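PDB 3IUP: putative NADPH:quinone oxidoreductase from Ralstonia eutropha, which binds NADPH and probably catalyses the NADPH-dependent reduction of quinones or similar acceptors. Local coordinates for residues Q282-G287 and G307-F312; F245-G250 and G287-S292; L158-M163 and S182-M187. All coordinates share one frame; numbering follows the deposited sequence.

Interaction 1 (Q282-G287 and G307-F312). With NDP (NADPH dihydro-nicotinamide-adenine-dinucleotide phosphate), chain C; EDO (1,2-ethanediol), chain E.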
loop_
_atom_site.group_PDB
_atom_site.type_symbol
_atom_site.label_atom_id
_atom_site.label_comp_id
_atom_site.label_asym_id
_atom_site.label_seq_id
_atom_site.Cartn_x
_atom_site.Cartn_y
_atom_site.Cartn_z
ATOM N N GLN A 282 8.735 -0.133 -0.873
ATOM C CA GLN A 282 7.541 0.188 -1.652
ATOM C C GLN A 282 7.315 -0.849 -2.773
ATOM O O GLN A 282 8.240 -1.118 -3.525
ATOM C CB GLN A 282 7.674 1.573 -2.269
ATOM C CG GLN A 282 6.462 2.057 -3.078
ATOM C CD GLN A 282 5.217 2.290 -2.233
ATOM O OE1 GLN A 282 5.285 2.662 -1.070
ATOM N NE2 GLN A 282 4.054 2.048 -2.838
ATOM N N VAL A 283 6.096 -1.361 -2.901
ATOM C CA VAL A 283 5.723 -2.226 -4.048
ATOM C C VAL A 283 4.588 -1.577 -4.786
ATOM O O VAL A 283 3.541 -1.323 -4.173
ATOM C CB VAL A 283 5.326 -3.630 -3.627
ATOM C CG1 VAL A 283 4.820 -4.438 -4.902
ATOM C CG2 VAL A 283 6.517 -4.343 -2.976
ATOM N N TYR A 284 4.773 -1.263 -6.061
ATOM C CA TYR A 284 3.687 -0.789 -6.911
ATOM C C TYR A 284 3.131 -1.963 -7.713
ATOM O O TYR A 284 3.880 -2.648 -8.415
ATOM C CB TYR A 284 4.180 0.305 -7.798
ATOM C CG TYR A 284 4.338 1.614 -7.076
ATOM C CD1 TYR A 284 3.234 2.272 -6.598
ATOM C CD2 TYR A 284 5.610 2.209 -6.894
ATOM C CE1 TYR A 284 3.352 3.494 -5.955
ATOM C CE2 TYR A 284 5.738 3.437 -6.254
ATOM C CZ TYR A 284 4.602 4.058 -5.779
ATOM O OH TYR A 284 4.639 5.266 -5.124
ATOM N N LEU A 285 1.818 -2.175 -7.617
ATOM C CA LEU A 285 1.153 -3.190 -8.417
ATOM C C LEU A 285 0.736 -2.436 -9.685
ATOM O O LEU A 285 -0.272 -1.732 -9.691
ATOM C CB LEU A 285 -0.021 -3.785 -7.690
ATOM C CG LEU A 285 0.229 -4.377 -6.314
ATOM C CD1 LEU A 285 -1.021 -5.124 -5.757
ATOM C CD2 LEU A 285 1.471 -5.251 -6.258
ATOM N N TYR A 286 1.512 -2.538 -10.751
ATOM C CA TYR A 286 1.252 -1.788 -11.984
ATOM C C TYR A 286 0.575 -2.673 -13.042
ATOM O O TYR A 286 0.211 -2.208 -14.109
ATOM C CB TYR A 286 2.537 -1.115 -12.522
ATOM C CG TYR A 286 3.398 -2.035 -13.339
ATOM C CD1 TYR A 286 4.151 -3.029 -12.739
ATOM C CD2 TYR A 286 3.459 -1.908 -14.706
ATOM C CE1 TYR A 286 4.958 -3.858 -13.483
ATOM C CE2 TYR A 286 4.242 -2.747 -15.476
ATOM C CZ TYR A 286 4.963 -3.742 -14.865
ATOM O OH TYR A 286 5.730 -4.554 -15.665
ATOM N N GLY A 287 0.422 -3.947 -12.742
ATOM C CA GLY A 287 -0.344 -4.846 -13.595
ATOM C C GLY A 287 -1.169 -5.774 -12.765
ATOM O O GLY A 287 -1.078 -5.831 -11.523
ATOM N N GLY A 307 0.830 -0.146 -3.543
ATOM C CA GLY A 307 -0.308 0.551 -4.169
ATOM C C GLY A 307 -0.319 0.452 -5.670
ATOM O O GLY A 307 0.588 -0.121 -6.247
ATOM N N GLY A 308 -1.342 1.031 -6.319
ATOM C CA GLY A 308 -1.400 1.038 -7.769
ATOM C C GLY A 308 -0.468 2.050 -8.396
ATOM O O GLY A 308 -0.010 2.973 -7.697
ATOM N N TRP A 309 -0.126 1.865 -9.675
ATOM C CA TRP A 309 0.713 2.777 -10.437
ATOM C C TRP A 309 0.229 2.772 -11.875
ATOM O O TRP A 309 0.059 1.708 -12.475
ATOM C CB TRP A 309 2.198 2.343 -10.359
ATOM C CG TRP A 309 3.210 3.280 -10.899
ATOM C CD1 TRP A 309 4.040 4.068 -10.174
ATOM C CD2 TRP A 309 3.493 3.558 -12.274
ATOM N NE1 TRP A 309 4.848 4.768 -10.980
ATOM C CE2 TRP A 309 4.525 4.492 -12.290
ATOM C CE3 TRP A 309 3.012 3.064 -13.485
ATOM C CZ2 TRP A 309 5.101 4.946 -13.455
ATOM C CZ3 TRP A 309 3.553 3.525 -14.644
ATOM C CH2 TRP A 309 4.597 4.476 -14.634
ATOM N N LEU A 310 -0.041 3.959 -12.392
ATOM C CA LEU A 310 -0.459 4.127 -13.781
ATOM C C LEU A 310 0.360 5.152 -14.548
ATOM O O LEU A 310 0.733 6.213 -14.032
ATOM C CB LEU A 310 -1.933 4.542 -13.818
ATOM C CG LEU A 310 -3.040 3.504 -13.775
ATOM C CD1 LEU A 310 -4.388 4.280 -13.711
ATOM C CD2 LEU A 310 -2.972 2.594 -14.998
ATOM N N LEU A 311 0.592 4.878 -15.834
ATOM C CA LEU A 311 1.473 5.710 -16.638
ATOM C C LEU A 311 0.978 7.159 -16.748
ATOM O O LEU A 311 1.771 8.104 -16.595
ATOM C CB LEU A 311 1.641 5.126 -18.069
ATOM C CG LEU A 311 2.554 5.913 -19.025
ATOM C CD1 LEU A 311 4.019 6.093 -18.541
ATOM C CD2 LEU A 311 2.526 5.270 -20.466
ATOM N N PHE A 312 -0.303 7.332 -17.031
ATOM C CA PHE A 312 -0.795 8.697 -17.351
ATOM C C PHE A 312 -0.768 9.632 -16.148
ATOM O O PHE A 312 -0.265 10.725 -16.273
ATOM C CB PHE A 312 -2.134 8.682 -18.069
ATOM C CG PHE A 312 -1.995 8.483 -19.557
ATOM C CD1 PHE A 312 -1.430 7.326 -20.064
ATOM C CD2 PHE A 312 -2.432 9.464 -20.463
ATOM C CE1 PHE A 312 -1.291 7.125 -21.425
ATOM C CE2 PHE A 312 -2.308 9.267 -21.848
ATOM C CZ PHE A 312 -1.729 8.101 -22.321
HETATM P PA NDP C . 4.054 -9.014 -22.454
HETATM O O1A NDP C . 5.173 -8.717 -23.325
HETATM O O2A NDP C . 2.812 -9.567 -23.037
HETATM O O5B NDP C . 4.665 -10.086 -21.351
HETATM C C5B NDP C . 3.784 -10.484 -20.294
HETATM C C4B NDP C . 4.568 -11.284 -19.300
HETATM O O4B NDP C . 3.664 -11.605 -18.283
HETATM C C3B NDP C . 5.130 -12.591 -19.882
HETATM O O3B NDP C . 6.489 -12.833 -19.581
HETATM C C2B NDP C . 4.285 -13.681 -19.186
HETATM O O2B NDP C . 5.001 -14.882 -18.895
HETATM C C1B NDP C . 3.896 -12.966 -17.900
HETATM N N9A NDP C . 2.650 -13.468 -17.307
HETATM C C8A NDP C . 1.453 -13.615 -17.979
HETATM N N7A NDP C . 0.514 -14.017 -17.103
HETATM C C5A NDP C . 1.091 -14.119 -15.851
HETATM C C6A NDP C . 0.622 -14.492 -14.576
HETATM N N6A NDP C . -0.625 -14.939 -14.344
HETATM N N1A NDP C . 1.497 -14.475 -13.509
HETATM C C2A NDP C . 2.806 -14.141 -13.667
HETATM N N3A NDP C . 3.260 -13.775 -14.913
HETATM C C4A NDP C . 2.428 -13.766 -15.982
HETATM O O3 NDP C . 3.543 -7.773 -21.553
HETATM P PN NDP C . 3.983 -6.280 -21.687
HETATM O O1N NDP C . 5.410 -6.079 -21.641
HETATM O O2N NDP C . 3.261 -5.584 -22.806
HETATM O O5D NDP C . 3.355 -5.696 -20.301
HETATM C C5D NDP C . 3.979 -6.035 -19.054
HETATM C C4D NDP C . 3.078 -5.610 -17.899
HETATM O O4D NDP C . 3.216 -4.179 -17.770
HETATM C C3D NDP C . 1.577 -5.925 -18.056
HETATM O O3D NDP C . 1.001 -6.316 -16.825
HETATM C C2D NDP C . 1.020 -4.569 -18.459
HETATM O O2D NDP C . -0.363 -4.374 -18.208
HETATM C C1D NDP C . 1.896 -3.673 -17.580
HETATM N N1N NDP C . 1.845 -2.242 -17.957
HETATM C C2N NDP C . 1.257 -1.409 -17.063
HETATM C C3N NDP C . 1.136 -0.067 -17.311
HETATM C C7N NDP C . 0.600 0.866 -16.243
HETATM O O7N NDP C . 0.397 2.188 -16.629
HETATM N N7N NDP C . 0.294 0.494 -14.993
HETATM C C4N NDP C . 1.891 0.538 -18.430
HETATM C C5N NDP C . 2.530 -0.468 -19.355
HETATM C C6N NDP C . 2.487 -1.828 -19.072
HETATM P P2B NDP C . 4.382 -16.355 -19.281
HETATM O O1X NDP C . 4.997 -16.748 -20.632
HETATM O O2X NDP C . 2.858 -16.352 -19.360
HETATM O O3X NDP C . 4.870 -17.260 -18.139
HETATM C C1 EDO E . 1.821 7.268 -10.756
HETATM O O1 EDO E . 1.759 8.545 -10.088
HETATM C C2 EDO E . 0.978 6.298 -9.957
HETATM O O2 EDO E . -0.315 6.097 -10.548
#
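Val283 and Leu285 join strand 281-285 to Gly307 of strand 304-308 by two parallel-sheet hydrogen bonds. Gly307 N donates to Val283 O at 3.0 Å, and Leu285 N donates to Gly307 O at 2.8 Å. Tyr284 lies between the two bonds, and its CA-H also points at Gly307 O. Past this point the chains stay side by side without a firm backbone bond, and Trp309 N is buried without a partner.

Trp309 and Tyr284 form a T-shaped pair. Trp309 turns the edge of its five-membered ring to the face of Tyr284, with the planes at 65° and the centroids 5.1 Å apart. Trp309 CD1 stands over the centre of the tyrosine ring. Gln282 NE2 lies over the opposite face, toward the rim. Trp309 reaches the tyrosine because its CG is anti to the backbone N (chi1 -171°). The two CB atoms also pack together, and Trp309 CB touches Tyr286 CB. Tyr284 OH is held by Glu170, Tyr286 OH by His177 and Trp309 NE1 by Thr166.

Backbone atoms of both segments grip the carboxamide of the cofactor. N7N of NADPH donates to Tyr286 O and to Trp309 O, both at 2.8 Å. Its O7N accepts from Leu311 N, also at 2.8 Å. Three bonds thus fix the rotation of the amide. The Tyr286 ring packs on the nicotinamide, with CD2 3.3 Å from C2N of NADPH. An ethanediol, probably from the crystallisation liquor, lies over one face of the Trp309 ring and accepts from Leu310 N.

Gly307 also pairs antiparallel with a strand of the second subunit. This is the edge, within this chain, of a Rossmann-type parallel sheet, where the loops after two neighbouring strands form the carboxamide end of the nicotinamide pocket.

Interaction 2 (F245-G250 and G287-S292). With NDP (NADPH dihydro-nicotinamide-adenine-dinucleotide phosphate), chain C.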
loop_
_atom_site.group_PDB
_atom_site.type_symbol
_atom_site.label_atom_id
_atom_site.label_comp_id
_atom_site.label_asym_id
_atom_site.label_seq_id
_atom_site.Cartn_x
_atom_site.Cartn_y
_atom_site.Cartn_z
ATOM N N PHE A 245 8.294 -2.972 -8.795
ATOM C CA PHE A 245 7.134 -2.898 -9.662
ATOM C C PHE A 245 6.678 -4.290 -10.008
ATOM O O PHE A 245 7.440 -5.063 -10.636
ATOM C CB PHE A 245 7.459 -2.104 -10.899
ATOM C CG PHE A 245 7.681 -0.660 -10.613
ATOM C CD1 PHE A 245 8.891 -0.225 -10.184
ATOM C CD2 PHE A 245 6.619 0.246 -10.751
ATOM C CE1 PHE A 245 9.067 1.149 -9.868
ATOM C CE2 PHE A 245 6.780 1.548 -10.443
ATOM C CZ PHE A 245 7.980 2.004 -10.013
ATOM N N ASP A 246 5.479 -4.618 -9.549
ATOM C CA ASP A 246 4.901 -5.934 -9.713
ATOM C C ASP A 246 3.775 -5.937 -10.760
ATOM O O ASP A 246 2.745 -5.295 -10.583
ATOM C CB ASP A 246 4.398 -6.432 -8.404
ATOM C CG ASP A 246 3.670 -7.771 -8.525
ATOM O OD1 ASP A 246 4.145 -8.651 -9.283
ATOM O OD2 ASP A 246 2.656 -7.924 -7.843
ATOM N N ALA A 247 3.965 -6.719 -11.812
ATOM C CA ALA A 247 2.990 -6.828 -12.881
ATOM C C ALA A 247 1.930 -7.852 -12.564
ATOM O O ALA A 247 0.888 -7.891 -13.239
ATOM C CB ALA A 247 3.696 -7.214 -14.211
ATOM N N THR A 248 2.179 -8.687 -11.547
ATOM C CA THR A 248 1.272 -9.782 -11.249
ATOM C C THR A 248 0.042 -9.333 -10.478
ATOM O O THR A 248 -1.100 -9.629 -10.866
ATOM C CB THR A 248 1.991 -10.958 -10.595
ATOM O OG1 THR A 248 2.446 -10.637 -9.277
ATOM C CG2 THR A 248 3.176 -11.389 -11.512
ATOM N N GLY A 249 0.284 -8.564 -9.423
ATOM C CA GLY A 249 -0.784 -7.951 -8.650
ATOM C C GLY A 249 -1.412 -8.879 -7.634
ATOM O O GLY A 249 -1.288 -8.727 -6.399
ATOM N N GLY A 250 -2.135 -9.878 -8.141
ATOM C CA GLY A 250 -2.549 -10.957 -7.313
ATOM C C GLY A 250 -1.479 -11.849 -6.765
ATOM O O GLY A 250 -0.283 -11.692 -7.040
ATOM N N GLY A 287 0.422 -3.947 -12.742
ATOM C CA GLY A 287 -0.344 -4.846 -13.595
ATOM C C GLY A 287 -1.169 -5.774 -12.765
ATOM O O GLY A 287 -1.078 -5.831 -11.523
ATOM N N GLY A 288 -2.008 -6.520 -13.444
ATOM C CA GLY A 288 -2.819 -7.508 -12.794
ATOM C C GLY A 288 -2.866 -8.806 -13.544
ATOM O O GLY A 288 -3.946 -9.429 -13.646
ATOM N N LEU A 289 -1.697 -9.267 -13.993
ATOM C CA LEU A 289 -1.613 -10.495 -14.756
ATOM C C LEU A 289 -2.190 -11.649 -13.986
ATOM O O LEU A 289 -2.842 -12.493 -14.610
ATOM C CB LEU A 289 -0.185 -10.826 -15.179
ATOM C CG LEU A 289 0.400 -9.741 -16.101
ATOM C CD1 LEU A 289 1.929 -9.868 -16.129
ATOM C CD2 LEU A 289 -0.196 -9.758 -17.487
ATOM N N ASP A 290 -1.988 -11.673 -12.659
ATOM C CA ASP A 290 -2.492 -12.693 -11.758
ATOM C C ASP A 290 -3.785 -12.185 -11.155
ATOM O O ASP A 290 -3.782 -11.254 -10.329
ATOM C CB ASP A 290 -1.450 -13.020 -10.693
ATOM C CG ASP A 290 -1.885 -14.076 -9.689
ATOM O OD1 ASP A 290 -3.083 -14.372 -9.538
ATOM O OD2 ASP A 290 -1.003 -14.568 -8.968
ATOM N N THR A 291 -4.907 -12.780 -11.560
ATOM C CA THR A 291 -6.198 -12.264 -11.153
ATOM C C THR A 291 -6.694 -12.794 -9.801
ATOM O O THR A 291 -7.798 -12.453 -9.373
ATOM C CB THR A 291 -7.268 -12.539 -12.255
ATOM O OG1 THR A 291 -7.374 -13.939 -12.407
ATOM C CG2 THR A 291 -6.904 -11.826 -13.601
ATOM N N SER A 292 -5.930 -13.614 -9.122
ATOM C CA SER A 292 -6.320 -14.084 -7.789
ATOM C C SER A 292 -6.175 -12.958 -6.716
ATOM O O SER A 292 -5.557 -11.945 -7.006
ATOM C CB SER A 292 -5.466 -15.260 -7.336
ATOM O OG SER A 292 -4.132 -14.913 -7.009
HETATM P PA NDP C . 4.054 -9.014 -22.454
HETATM O O1A NDP C . 5.173 -8.717 -23.325
HETATM O O2A NDP C . 2.812 -9.567 -23.037
HETATM O O5B NDP C . 4.665 -10.086 -21.351
HETATM C C5B NDP C . 3.784 -10.484 -20.294
HETATM C C4B NDP C . 4.568 -11.284 -19.300
HETATM O O4B NDP C . 3.664 -11.605 -18.283
HETATM C C3B NDP C . 5.130 -12.591 -19.882
HETATM O O3B NDP C . 6.489 -12.833 -19.581
HETATM C C2B NDP C . 4.285 -13.681 -19.186
HETATM O O2B NDP C . 5.001 -14.882 -18.895
HETATM C C1B NDP C . 3.896 -12.966 -17.900
HETATM N N9A NDP C . 2.650 -13.468 -17.307
HETATM C C8A NDP C . 1.453 -13.615 -17.979
HETATM N N7A NDP C . 0.514 -14.017 -17.103
HETATM C C5A NDP C . 1.091 -14.119 -15.851
HETATM C C6A NDP C . 0.622 -14.492 -14.576
HETATM N N6A NDP C . -0.625 -14.939 -14.344
HETATM N N1A NDP C . 1.497 -14.475 -13.509
HETATM C C2A NDP C . 2.806 -14.141 -13.667
HETATM N N3A NDP C . 3.260 -13.775 -14.913
HETATM C C4A NDP C . 2.428 -13.766 -15.982
HETATM O O3 NDP C . 3.543 -7.773 -21.553
HETATM P PN NDP C . 3.983 -6.280 -21.687
HETATM O O1N NDP C . 5.410 -6.079 -21.641
HETATM O O2N NDP C . 3.261 -5.584 -22.806
HETATM O O5D NDP C . 3.355 -5.696 -20.301
HETATM C C5D NDP C . 3.979 -6.035 -19.054
HETATM C C4D NDP C . 3.078 -5.610 -17.899
HETATM O O4D NDP C . 3.216 -4.179 -17.770
HETATM C C3D NDP C . 1.577 -5.925 -18.056
HETATM O O3D NDP C . 1.001 -6.316 -16.825
HETATM C C2D NDP C . 1.020 -4.569 -18.459
HETATM O O2D NDP C . -0.363 -4.374 -18.208
HETATM C C1D NDP C . 1.896 -3.673 -17.580
HETATM N N1N NDP C . 1.845 -2.242 -17.957
HETATM C C2N NDP C . 1.257 -1.409 -17.063
HETATM C C3N NDP C . 1.136 -0.067 -17.311
HETATM C C7N NDP C . 0.600 0.866 -16.243
HETATM O O7N NDP C . 0.397 2.188 -16.629
HETATM N N7N NDP C . 0.294 0.494 -14.993
HETATM C C4N NDP C . 1.891 0.538 -18.430
HETATM C C5N NDP C . 2.530 -0.468 -19.355
HETATM C C6N NDP C . 2.487 -1.828 -19.072
HETATM P P2B NDP C . 4.382 -16.355 -19.281
HETATM O O1X NDP C . 4.997 -16.748 -20.632
HETATM O O2X NDP C . 2.858 -16.352 -19.360
HETATM O O3X NDP C . 4.870 -17.260 -18.139
#
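Gly250, Ala247 and Gly287 have the most surface buried where the loops after two neighbouring strands of the Rossmann-type sheet run side by side along NADPH. Ala247 makes contact through its carbonyl and its methyl. Its O accepts from Leu289 N at 3.0 Å in a nearly straight bond (173°) that lies in the carbonyl plane. Its CB packs on Leu289 CD1 at 3.7 Å. Leu289 CD1 also reaches O4B of the adenine ribose, while its CB rests by the purine.

Gly287 comes close to Ala247, CA to CA 3.9 Å. Its N gives only a weak bond to Asp246 O. Gly287 CA lies against the ribose hydroxyl O3D of NADPH, and its backbone packs on Ala247 O.

Gly250 fits against Asp290 and Ser292. Its N makes a weak bond to Asp290 O, and its CA lies against Ser292 O. Between these glycines, Asp290 N donates to Thr248 O at 2.9 Å, in the carbonyl plane and on a lone pair.

Two Asx turns shape the loops, Asp246 OD1 with Thr248 N and Asp290 OD1 with Ser292 N. Asp246 OD1 also takes Thr248 OG1 and Thr178 OG1, and Asp246 OD2 takes Gly249 N. Thr248 CG2 lies against the adenine, 3.5 Å from C2A of NADPH. At the far end, Ser292 O is held by Arg298 of the second subunit. Asp290 CG is anti to its own N (chi1 180°), which lays the carboxylate along Gly250. Asp290 OD1 accepts from Ser292 N at 3.0 Å and Ser292 OG at 2.8 Å, both from one face of its plane.

Interaction 3 (L158-M163 and S182-M187). With NDP (NADPH dihydro-nicotinamide-adenine-dinucleotide phosphate), chain C.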
loop_
_atom_site.group_PDB
_atom_site.type_symbol
_atom_site.label_atom_id
_atom_site.label_comp_id
_atom_site.label_asym_id
_atom_site.label_seq_id
_atom_site.Cartn_x
_atom_site.Cartn_y
_atom_site.Cartn_z
ATOM N N LEU A 158 7.724 4.340 -21.844
ATOM C CA LEU A 158 7.585 5.388 -20.854
ATOM C C LEU A 158 7.320 4.785 -19.494
ATOM O O LEU A 158 7.688 5.384 -18.498
ATOM C CB LEU A 158 6.513 6.409 -21.194
ATOM C CG LEU A 158 6.848 7.221 -22.424
ATOM C CD1 LEU A 158 5.635 8.113 -22.830
ATOM C CD2 LEU A 158 8.174 8.051 -22.309
ATOM N N THR A 159 6.662 3.629 -19.437
ATOM C CA THR A 159 6.453 2.969 -18.167
ATOM C C THR A 159 7.788 2.501 -17.634
ATOM O O THR A 159 8.056 2.672 -16.445
ATOM C CB THR A 159 5.445 1.841 -18.283
ATOM O OG1 THR A 159 4.184 2.389 -18.707
ATOM C CG2 THR A 159 5.228 1.089 -16.970
ATOM N N ALA A 160 8.623 1.914 -18.483
ATOM C CA ALA A 160 9.936 1.440 -18.027
ATOM C C ALA A 160 10.752 2.611 -17.518
ATOM O O ALA A 160 11.340 2.549 -16.434
ATOM C CB ALA A 160 10.667 0.685 -19.115
ATOM N N LEU A 161 10.796 3.687 -18.290
ATOM C CA LEU A 161 11.480 4.878 -17.811
ATOM C C LEU A 161 10.817 5.429 -16.554
ATOM O O LEU A 161 11.507 5.927 -15.643
ATOM C CB LEU A 161 11.514 5.945 -18.913
ATOM C CG LEU A 161 12.448 5.591 -20.062
ATOM C CD1 LEU A 161 12.143 6.523 -21.229
ATOM C CD2 LEU A 161 13.929 5.670 -19.630
ATOM N N GLY A 162 9.509 5.374 -16.477
ATOM C CA GLY A 162 8.814 5.853 -15.314
ATOM C C GLY A 162 9.073 5.095 -14.037
ATOM O O GLY A 162 9.009 5.658 -12.950
HETATM N N MSE A 163 9.364 3.808 -14.164
HETATM C CA MSE A 163 9.798 3.015 -12.982
HETATM C C MSE A 163 11.098 3.565 -12.433
HETATM O O MSE A 163 11.229 3.733 -11.234
HETATM C CB MSE A 163 9.965 1.540 -13.372
HETATM C CG MSE A 163 8.699 0.967 -13.719
HETATM SE SE MSE A 163 9.037 -0.912 -14.270
HETATM C CE MSE A 163 7.284 -1.344 -14.448
ATOM N N SER A 182 8.655 -10.073 -19.746
ATOM C CA SER A 182 7.730 -9.298 -20.581
ATOM C C SER A 182 8.491 -8.400 -21.540
ATOM O O SER A 182 9.669 -8.085 -21.331
ATOM C CB SER A 182 6.788 -8.446 -19.700
ATOM O OG SER A 182 7.534 -7.421 -19.085
ATOM N N ASN A 183 7.838 -7.978 -22.620
ATOM C CA ASN A 183 8.430 -6.946 -23.438
ATOM C C ASN A 183 8.939 -5.747 -22.625
ATOM O O ASN A 183 10.078 -5.287 -22.799
ATOM C CB ASN A 183 7.479 -6.463 -24.547
ATOM C CG ASN A 183 7.435 -7.387 -25.767
ATOM O OD1 ASN A 183 7.756 -8.551 -25.688
ATOM N ND2 ASN A 183 7.031 -6.837 -26.912
ATOM N N LEU A 184 8.108 -5.242 -21.728
ATOM C CA LEU A 184 8.505 -4.093 -20.912
ATOM C C LEU A 184 9.727 -4.406 -20.031
ATOM O O LEU A 184 10.655 -3.614 -19.913
ATOM C CB LEU A 184 7.308 -3.648 -20.027
ATOM C CG LEU A 184 7.459 -2.332 -19.260
ATOM C CD1 LEU A 184 6.108 -1.870 -18.777
ATOM C CD2 LEU A 184 8.420 -2.499 -18.088
ATOM N N GLY A 185 9.723 -5.592 -19.457
ATOM C CA GLY A 185 10.832 -6.052 -18.642
ATOM C C GLY A 185 12.134 -6.137 -19.375
ATOM O O GLY A 185 13.213 -5.808 -18.827
ATOM N N GLN A 186 12.080 -6.597 -20.613
ATOM C CA GLN A 186 13.273 -6.647 -21.419
ATOM C C GLN A 186 13.823 -5.230 -21.656
ATOM O O GLN A 186 15.018 -5.049 -21.621
ATOM C CB GLN A 186 13.033 -7.393 -22.733
ATOM C CG GLN A 186 12.714 -8.842 -22.519
ATOM C CD GLN A 186 12.309 -9.582 -23.776
ATOM O OE1 GLN A 186 13.040 -9.551 -24.737
ATOM N NE2 GLN A 186 11.138 -10.279 -23.760
HETATM N N MSE A 187 12.930 -4.246 -21.839
HETATM C CA MSE A 187 13.350 -2.869 -22.001
HETATM C C MSE A 187 13.933 -2.356 -20.735
HETATM O O MSE A 187 14.944 -1.691 -20.771
HETATM C CB MSE A 187 12.185 -1.934 -22.429
HETATM C CG MSE A 187 11.558 -2.308 -23.653
HETATM SE SE MSE A 187 10.070 -1.056 -23.892
HETATM C CE MSE A 187 9.459 -1.857 -25.561
HETATM P PA NDP C . 4.054 -9.014 -22.454
HETATM O O1A NDP C . 5.173 -8.717 -23.325
HETATM O O2A NDP C . 2.812 -9.567 -23.037
HETATM O O5B NDP C . 4.665 -10.086 -21.351
HETATM C C5B NDP C . 3.784 -10.484 -20.294
HETATM C C4B NDP C . 4.568 -11.284 -19.300
HETATM O O4B NDP C . 3.664 -11.605 -18.283
HETATM C C3B NDP C . 5.130 -12.591 -19.882
HETATM O O3B NDP C . 6.489 -12.833 -19.581
HETATM C C2B NDP C . 4.285 -13.681 -19.186
HETATM O O2B NDP C . 5.001 -14.882 -18.895
HETATM C C1B NDP C . 3.896 -12.966 -17.900
HETATM N N9A NDP C . 2.650 -13.468 -17.307
HETATM C C8A NDP C . 1.453 -13.615 -17.979
HETATM N N7A NDP C . 0.514 -14.017 -17.103
HETATM C C5A NDP C . 1.091 -14.119 -15.851
HETATM C C6A NDP C . 0.622 -14.492 -14.576
HETATM N N6A NDP C . -0.625 -14.939 -14.344
HETATM N N1A NDP C . 1.497 -14.475 -13.509
HETATM C C2A NDP C . 2.806 -14.141 -13.667
HETATM N N3A NDP C . 3.260 -13.775 -14.913
HETATM C C4A NDP C . 2.428 -13.766 -15.982
HETATM O O3 NDP C . 3.543 -7.773 -21.553
HETATM P PN NDP C . 3.983 -6.280 -21.687
HETATM O O1N NDP C . 5.410 -6.079 -21.641
HETATM O O2N NDP C . 3.261 -5.584 -22.806
HETATM O O5D NDP C . 3.355 -5.696 -20.301
HETATM C C5D NDP C . 3.979 -6.035 -19.054
HETATM C C4D NDP C . 3.078 -5.610 -17.899
HETATM O O4D NDP C . 3.216 -4.179 -17.770
HETATM C C3D NDP C . 1.577 -5.925 -18.056
HETATM O O3D NDP C . 1.001 -6.316 -16.825
HETATM C C2D NDP C . 1.020 -4.569 -18.459
HETATM O O2D NDP C . -0.363 -4.374 -18.208
HETATM C C1D NDP C . 1.896 -3.673 -17.580
HETATM N N1N NDP C . 1.845 -2.242 -17.957
HETATM C C2N NDP C . 1.257 -1.409 -17.063
HETATM C C3N NDP C . 1.136 -0.067 -17.311
HETATM C C7N NDP C . 0.600 0.866 -16.243
HETATM O O7N NDP C . 0.397 2.188 -16.629
HETATM N N7N NDP C . 0.294 0.494 -14.993
HETATM C C4N NDP C . 1.891 0.538 -18.430
HETATM C C5N NDP C . 2.530 -0.468 -19.355
HETATM C C6N NDP C . 2.487 -1.828 -19.072
HETATM P P2B NDP C . 4.382 -16.355 -19.281
HETATM O O1X NDP C . 4.997 -16.748 -20.632
HETATM O O2X NDP C . 2.858 -16.352 -19.360
HETATM O O3X NDP C . 4.870 -17.260 -18.139
#
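Leu184 packs into a small apolar patch made by Thr159, Ala160 and Met163. The contact is a helix pair beside the first crossover of a Rossmann-type fold. Helix 183-195 starts at the cofactor diphosphate, and helix 155-169 crosses it. The local axes come within 9.2 Å at a signed angle of -51°. No hydrogen bond joins the two segments.

Leu184 has its CG anti to the backbone N (chi1 -171°), which sends both methyls at the other helix. CD1 meets Thr159 CG2 at 3.6 Å, and the two side chains cross at about a right angle. CD2 sits 4.0 Å from Ala160 CB. It lies equally far from the CE of Met163, a selenomethionine whose extended chain reaches across obliquely. Ala160 CB also lies near Met187 CB, a second and looser touch.

The nicotinamide is the next layer. Leu184 CD1 touches its C6N, and Thr159 lies at C4N, the carbon that carries the hydride in NADPH. Thr159 OG1 is 3.0 Å from C4N. That hydroxyl is hydrogen-bonded to Val155 O, one turn back in its own helix.

Further out, the start of helix 183-195 holds the diphosphate with backbone N-H groups. Leu184 N donates to O1N of NADPH at 2.8 Å. Asn183 N donates to O1A of NADPH at 2.9 Å. Both bonds are nearly straight. The helix dipole probably adds to this attraction for the phosphates. The side chain of Asn183 is tied to His341 O through ND2. Ser182 is the N-cap of the helix: its OG accepts from Gly185 N at 2.9 Å.

From the N terminus, interaction 3 closes first, joining helix 155-169 to helix 183-195 across the intervening strand 175-177. Interactions 1 and 2 come later and cross: their segments alternate, and both use Gly287. Interaction 2 links the end of strand 243-249 to the loop after strand 281-285. Interaction 1 then ties strand 281-285 to the edge strand 304-308. Together they join three neighbouring strands of one parallel sheet, aided by the probable hydrogen bond from Asp246 N to Tyr284 O. Met163 connects the helix pair to both, packing on Tyr286 and Phe245. All three contacts touch NADPH, and interactions 1 and 2 also touch the second subunit.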